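Local coordinates for protein 3-methyladenine dna-glycosylase (Archaeoglobus fulgidus, PDB 2JHN) that belongs to the AlkA-type DNA glycosylases of the helix-hairpin-helix superfamily, which act in base excision DNA repair, at residues 75-89 with 102-116. The protein carries 1 engineered substitution. Residues are numbered along the deposited sequence; the frame is centred on the assembly and turned at random. Where two conformers were deposited one is given.
Sequences KLVEYLGLQNPEELY and KNRFYGFGRAGLMSM. With GOL (glycerol), chain G.
Tyr79 holds CG opposite its backbone N (chi1 177°), while Met116 bends at chi2 and chi3, and the thioether thereby lies across the phenol. Met116 SD sits 4.0 Å from the centroid of the Tyr79 ring, over one face, a Met-aromatic contact to which Met116 CG adds a CH-pi touch; a flexible, polarisable chain suits such a flat partner. The Tyr79 hydroxyl bonds to Asp28, a sodium ligand. Where helix 69-80 ends, Gly112 CA comes within 3.3 Å of Tyr79 O, and Gly81 and Gly112, lacking CB atoms that would collide, let the two backbones touch. Leu113 N donates to Tyr79 O at 3.0 Å, from above the carbonyl plane, and a glycerol hydroxyl shares that oxygen. Leu113 CD1 packs on Glu78, whose charge pairs with Lys201.

Pro85 CB covers one face of Tyr89; on the opposite side Lys102 CD and Tyr106 CE1 approach obliquely, while the Lys102 ammonium pairs with Asp93. Tyrosine suits this place because its hydroxyl also accepts from Gly109 N (2.9 Å) and, weakly, Gly107 N. Arg110 runs its methylenes past the Gln83 and Asn84 carbonyls toward Asp276. Four waters bridge Glu78 O to Ala111 O, Leu80 O to Gly112 N, the Gly81 and Gln83 carbonyls to Arg110 N, and Asn84 O to Arg110 NH1. Side-chain packing thus covers both ends, while backbone polar groups, several reached through water, meet between.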
loop_
_atom_site.group_PDB
_atom_site.type_symbol
_atom_site.label_atom_id
_atom_site.label_comp_id
_atom_site.label_asym_id
_atom_site.label_seq_id
_atom_site.Cartn_x
_atom_site.Cartn_y
_atom_site.Cartn_z
ATOM N N LYS A 75 -6.795 -5.784 11.077
ATOM C CA LYS A 75 -6.721 -5.252 9.702
ATOM C C LYS A 75 -6.079 -3.867 9.710
ATOM O O LYS A 75 -5.227 -3.581 8.871
ATOM C CB LYS A 75 -8.097 -5.158 9.059
ATOM C CG LYS A 75 -8.755 -6.503 8.628
ATOM C CD LYS A 75 -10.133 -6.203 7.956
ATOM C CE LYS A 75 -10.502 -7.209 6.833
ATOM N NZ LYS A 75 -11.674 -6.731 5.981
ATOM N N LEU A 76 -6.478 -3.010 10.656
ATOM C CA LEU A 76 -5.943 -1.635 10.678
ATOM C C LEU A 76 -4.482 -1.559 11.127
ATOM O O LEU A 76 -3.718 -0.733 10.616
ATOM C CB LEU A 76 -6.792 -0.713 11.548
ATOM C CG LEU A 76 -8.242 -0.548 11.065
ATOM C CD1 LEU A 76 -9.028 0.246 12.117
ATOM C CD2 LEU A 76 -8.294 0.128 9.706
ATOM N N VAL A 77 -4.113 -2.387 12.100
ATOM C CA VAL A 77 -2.727 -2.446 12.573
ATOM C C VAL A 77 -1.794 -2.825 11.405
ATOM O O VAL A 77 -0.749 -2.206 11.197
ATOM C CB VAL A 77 -2.569 -3.447 13.729
ATOM C CG1 VAL A 77 -1.071 -3.757 14.003
ATOM C CG2 VAL A 77 -3.257 -2.894 15.010
ATOM N N GLU A 78 -2.188 -3.841 10.660
ATOM C CA GLU A 78 -1.400 -4.334 9.526
ATOM C C GLU A 78 -1.383 -3.294 8.367
ATOM O O GLU A 78 -0.333 -3.028 7.741
ATOM C CB GLU A 78 -1.992 -5.660 9.057
ATOM C CG GLU A 78 -1.192 -6.274 7.895
ATOM C CD GLU A 78 -1.863 -7.483 7.303
ATOM O OE1 GLU A 78 -3.117 -7.487 7.180
ATOM O OE2 GLU A 78 -1.125 -8.421 6.922
ATOM N N TYR A 79 -2.542 -2.718 8.062
ATOM C CA TYR A 79 -2.645 -1.792 6.925
ATOM C C TYR A 79 -1.912 -0.449 7.149
ATOM O O TYR A 79 -1.224 0.077 6.255
ATOM C CB TYR A 79 -4.117 -1.526 6.609
ATOM C CG TYR A 79 -4.332 -0.528 5.487
ATOM C CD1 TYR A 79 -4.179 -0.926 4.153
ATOM C CD2 TYR A 79 -4.727 0.804 5.752
ATOM C CE1 TYR A 79 -4.379 -0.040 3.095
ATOM C CE2 TYR A 79 -4.934 1.706 4.691
ATOM C CZ TYR A 79 -4.769 1.260 3.362
ATOM O OH TYR A 79 -4.951 2.099 2.269
ATOM N N LEU A 80 -2.108 0.114 8.330
ATOM C CA LEU A 80 -1.511 1.420 8.678
ATOM C C LEU A 80 -0.072 1.270 9.171
ATOM O O LEU A 80 0.651 2.261 9.249
ATOM C CB LEU A 80 -2.371 2.137 9.747
ATOM C CG LEU A 80 -3.842 2.436 9.356
ATOM C CD1 LEU A 80 -4.674 2.820 10.599
ATOM C CD2 LEU A 80 -3.914 3.523 8.310
ATOM N N GLY A 81 0.333 0.038 9.498
ATOM C CA GLY A 81 1.709 -0.226 9.942
ATOM C C GLY A 81 1.956 0.275 11.375
ATOM O O GLY A 81 2.885 1.051 11.607
ATOM N N LEU A 82 1.132 -0.170 12.325
ATOM C CA LEU A 82 1.219 0.409 13.693
ATOM C C LEU A 82 2.086 -0.389 14.667
ATOM O O LEU A 82 2.206 -0.006 15.859
ATOM C CB LEU A 82 -0.167 0.627 14.287
ATOM C CG LEU A 82 -1.115 1.478 13.473
ATOM C CD1 LEU A 82 -2.518 1.437 14.043
ATOM C CD2 LEU A 82 -0.600 2.941 13.304
ATOM N N GLN A 83 2.703 -1.459 14.164
ATOM C CA GLN A 83 3.478 -2.397 14.996
ATOM C C GLN A 83 4.736 -1.719 15.539
ATOM O O GLN A 83 5.315 -0.855 14.900
ATOM C CB GLN A 83 3.889 -3.650 14.200
ATOM C CG GLN A 83 2.766 -4.366 13.460
ATOM C CD GLN A 83 2.560 -3.860 12.015
ATOM O OE1 GLN A 83 3.003 -2.757 11.632
ATOM N NE2 GLN A 83 1.897 -4.681 11.210
ATOM N N ASN A 84 5.157 -2.177 16.718
ATOM C CA ASN A 84 6.314 -1.681 17.435
ATOM C C ASN A 84 7.568 -1.603 16.536
ATOM O O ASN A 84 8.037 -2.632 16.041
ATOM C CB ASN A 84 6.545 -2.606 18.647
ATOM C CG ASN A 84 7.674 -2.146 19.542
ATOM O OD1 ASN A 84 8.417 -1.216 19.223
ATOM N ND2 ASN A 84 7.796 -2.800 20.701
ATOM N N PRO A 85 8.066 -0.383 16.269
ATOM C CA PRO A 85 9.223 -0.168 15.374
ATOM C C PRO A 85 10.583 -0.174 16.084
ATOM O O PRO A 85 11.577 0.245 15.499
ATOM C CB PRO A 85 8.985 1.241 14.866
ATOM C CG PRO A 85 8.386 1.960 16.066
ATOM C CD PRO A 85 7.536 0.905 16.775
ATOM N N GLU A 86 10.619 -0.599 17.336
ATOM C CA GLU A 86 11.854 -0.455 18.135
ATOM C C GLU A 86 13.053 -1.145 17.465
ATOM O O GLU A 86 14.114 -0.527 17.296
ATOM C CB GLU A 86 11.627 -1.006 19.546
ATOM C CG GLU A 86 12.890 -1.118 20.385
ATOM C CD GLU A 86 13.307 0.195 21.020
ATOM O OE1 GLU A 86 12.625 1.230 20.793
ATOM O OE2 GLU A 86 14.329 0.184 21.758
ATOM N N GLU A 87 12.837 -2.394 17.040
ATOM C CA GLU A 87 13.877 -3.217 16.455
ATOM C C GLU A 87 14.296 -2.715 15.072
ATOM O O GLU A 87 15.486 -2.717 14.739
ATOM C CB GLU A 87 13.429 -4.675 16.388
ATOM C CG GLU A 87 14.610 -5.670 16.429
ATOM C CD GLU A 87 14.277 -7.065 15.897
ATOM O OE1 GLU A 87 13.095 -7.492 16.017
ATOM O OE2 GLU A 87 15.219 -7.744 15.382
ATOM N N LEU A 88 13.311 -2.299 14.273
ATOM C CA LEU A 88 13.603 -1.669 12.980
ATOM C C LEU A 88 14.488 -0.459 13.215
ATOM O O LEU A 88 15.490 -0.259 12.526
ATOM C CB LEU A 88 12.297 -1.219 12.290
ATOM C CG LEU A 88 12.412 -0.269 11.084
ATOM C CD1 LEU A 88 13.117 -0.910 9.911
ATOM C CD2 LEU A 88 11.016 0.271 10.648
ATOM N N TYR A 89 14.106 0.361 14.184
ATOM C CA TYR A 89 14.821 1.614 14.413
ATOM C C TYR A 89 16.256 1.355 14.868
ATOM O O TYR A 89 17.187 2.030 14.415
ATOM C CB TYR A 89 14.077 2.457 15.437
ATOM C CG TYR A 89 12.877 3.240 14.908
ATOM C CD1 TYR A 89 12.632 3.398 13.534
ATOM C CD2 TYR A 89 12.021 3.867 15.802
ATOM C CE1 TYR A 89 11.530 4.160 13.089
ATOM C CE2 TYR A 89 10.940 4.619 15.374
ATOM C CZ TYR A 89 10.696 4.756 14.023
ATOM O OH TYR A 89 9.622 5.516 13.645
ATOM N N LYS A 102 15.788 7.296 8.537
ATOM C CA LYS A 102 15.002 7.207 9.759
ATOM C C LYS A 102 14.754 8.582 10.359
ATOM O O LYS A 102 13.645 8.874 10.784
ATOM C CB LYS A 102 15.685 6.330 10.806
ATOM C CG LYS A 102 14.909 6.252 12.147
ATOM C CD LYS A 102 15.653 5.424 13.212
ATOM C CE LYS A 102 16.909 6.119 13.721
ATOM N NZ LYS A 102 16.661 6.922 14.966
ATOM N N ASN A 103 15.790 9.425 10.394
ATOM C CA ASN A 103 15.666 10.755 10.981
ATOM C C ASN A 103 14.853 11.725 10.119
ATOM O O ASN A 103 14.055 12.503 10.659
ATOM C CB ASN A 103 17.048 11.316 11.344
ATOM C CG ASN A 103 17.674 10.591 12.560
ATOM O OD1 ASN A 103 16.964 10.150 13.470
ATOM N ND2 ASN A 103 18.992 10.463 12.566
ATOM N N ARG A 104 15.017 11.648 8.798
ATOM C CA ARG A 104 14.238 12.470 7.879
ATOM C C ARG A 104 12.739 12.194 8.040
ATOM O O ARG A 104 11.944 13.128 8.015
ATOM C CB ARG A 104 14.675 12.289 6.415
ATOM C CG ARG A 104 13.882 13.172 5.423
ATOM C CD ARG A 104 14.507 13.246 4.023
ATOM N NE ARG A 104 15.784 13.969 4.023
ATOM C CZ ARG A 104 15.895 15.291 3.909
ATOM N NH1 ARG A 104 14.806 16.057 3.789
ATOM N NH2 ARG A 104 17.101 15.856 3.943
ATOM N N PHE A 105 12.365 10.914 8.200
ATOM C CA PHE A 105 10.947 10.552 8.353
ATOM C C PHE A 105 10.665 9.963 9.746
ATOM O O PHE A 105 9.937 8.971 9.901
ATOM C CB PHE A 105 10.498 9.635 7.197
ATOM C CG PHE A 105 10.766 10.221 5.831
ATOM C CD1 PHE A 105 10.023 11.323 5.357
ATOM C CD2 PHE A 105 11.803 9.721 5.032
ATOM C CE1 PHE A 105 10.294 11.886 4.096
ATOM C CE2 PHE A 105 12.077 10.263 3.771
ATOM C CZ PHE A 105 11.330 11.349 3.286
ATOM N N TYR A 106 11.206 10.609 10.776
ATOM C CA TYR A 106 11.158 10.009 12.112
ATOM C C TYR A 106 9.735 9.873 12.649
ATOM O O TYR A 106 8.965 10.827 12.602
ATOM C CB TYR A 106 12.047 10.739 13.150
ATOM C CG TYR A 106 12.007 9.956 14.455
ATOM C CD1 TYR A 106 12.697 8.736 14.584
ATOM C CD2 TYR A 106 11.197 10.381 15.526
ATOM C CE1 TYR A 106 12.630 7.984 15.767
ATOM C CE2 TYR A 106 11.113 9.622 16.724
ATOM C CZ TYR A 106 11.834 8.435 16.827
ATOM O OH TYR A 106 11.760 7.698 17.989
ATOM N N GLY A 107 9.387 8.682 13.138
ATOM C CA GLY A 107 8.045 8.438 13.673
ATOM C C GLY A 107 7.135 7.759 12.669
ATOM O O GLY A 107 6.002 7.389 13.000
ATOM N N PHE A 108 7.633 7.578 11.449
ATOM C CA PHE A 108 6.902 6.788 10.451
ATOM C C PHE A 108 6.724 5.328 10.870
ATOM O O PHE A 108 5.715 4.712 10.493
ATOM C CB PHE A 108 7.514 6.918 9.053
ATOM C CG PHE A 108 6.723 6.207 7.965
ATOM C CD1 PHE A 108 5.652 6.851 7.320
ATOM C CD2 PHE A 108 7.038 4.894 7.596
ATOM C CE1 PHE A 108 4.918 6.207 6.290
ATOM C CE2 PHE A 108 6.282 4.222 6.588
ATOM C CZ PHE A 108 5.233 4.905 5.920
ATOM N N GLY A 109 7.679 4.772 11.624
ATOM C CA GLY A 109 7.523 3.402 12.171
ATOM C C GLY A 109 7.724 2.334 11.094
ATOM O O GLY A 109 8.478 2.525 10.111
ATOM N N ARG A 110 7.019 1.226 11.259
ATOM C CA ARG A 110 7.070 0.120 10.302
ATOM C C ARG A 110 6.156 0.360 9.119
ATOM O O ARG A 110 5.176 1.102 9.213
ATOM C CB ARG A 110 6.666 -1.179 11.010
ATOM C CG ARG A 110 7.659 -1.540 12.183
ATOM C CD ARG A 110 7.675 -3.037 12.453
ATOM N NE ARG A 110 8.346 -3.738 11.362
ATOM C CZ ARG A 110 8.665 -5.033 11.383
ATOM N NH1 ARG A 110 8.389 -5.786 12.455
ATOM N NH2 ARG A 110 9.269 -5.581 10.334
ATOM N N ALA A 111 6.437 -0.324 8.016
ATOM C CA ALA A 111 5.599 -0.238 6.826
ATOM C C ALA A 111 4.250 -0.893 7.082
ATOM O O ALA A 111 4.166 -1.942 7.745
ATOM C CB ALA A 111 6.276 -0.916 5.661
ATOM N N GLY A 112 3.197 -0.254 6.575
ATOM C CA GLY A 112 1.880 -0.915 6.486
ATOM C C GLY A 112 1.747 -1.701 5.184
ATOM O O GLY A 112 2.711 -2.365 4.737
ATOM N N LEU A 113 0.559 -1.615 4.583
ATOM C CA LEU A 113 0.296 -2.179 3.260
ATOM C C LEU A 113 -0.326 -1.077 2.412
ATOM O O LEU A 113 -0.767 -0.043 2.953
ATOM C CB LEU A 113 -0.672 -3.378 3.359
ATOM C CG LEU A 113 -0.152 -4.600 4.136
ATOM C CD1 LEU A 113 -1.337 -5.557 4.365
ATOM C CD2 LEU A 113 0.962 -5.281 3.330
ATOM N N MET A 114 -0.344 -1.274 1.096
ATOM C CA MET A 114 -0.978 -0.276 0.232
ATOM C C MET A 114 -2.375 -0.705 -0.317
ATOM O O MET A 114 -2.912 -0.066 -1.255
ATOM C CB MET A 114 0.009 0.174 -0.852
ATOM C CG MET A 114 1.229 0.896 -0.260
ATOM S SD MET A 114 2.476 1.357 -1.453
ATOM C CE MET A 114 1.571 2.592 -2.391
ATOM N N SER A 115 -2.946 -1.749 0.297
ATOM C CA SER A 115 -4.275 -2.271 -0.021
ATOM C C SER A 115 -4.890 -2.998 1.190
ATOM O O SER A 115 -4.171 -3.505 2.055
ATOM C CB SER A 115 -4.201 -3.236 -1.212
ATOM O OG SER A 115 -3.346 -4.353 -0.946
ATOM N N MET A 116 -6.218 -3.070 1.225
ATOM C CA MET A 116 -6.924 -3.791 2.288
ATOM C C MET A 116 -7.480 -5.155 1.834
ATOM O O MET A 116 -8.290 -5.779 2.537
ATOM C CB MET A 116 -8.022 -2.918 2.900
ATOM C CG MET A 116 -7.521 -1.547 3.384
ATOM S SD MET A 116 -8.221 -1.052 4.982
ATOM C CE MET A 116 -7.659 -2.440 5.963
HETATM C C1 GOL G . -0.193 4.629 5.960
HETATM O O1 GOL G . 1.155 5.069 5.934
HETATM C C2 GOL G . -0.472 3.328 5.187
HETATM O O2 GOL G . 0.414 2.290 5.590
HETATM C C3 GOL G . -0.353 3.520 3.675
HETATM O O3 GOL G . -1.186 2.611 2.957
HETATM O O HOH W 1 2.078 -4.030 8.193
HETATM O O HOH W 2 2.850 2.787 6.864
HETATM O O HOH W 3 4.956 1.269 13.399
HETATM O O HOH W 4 7.259 -5.107 15.159
#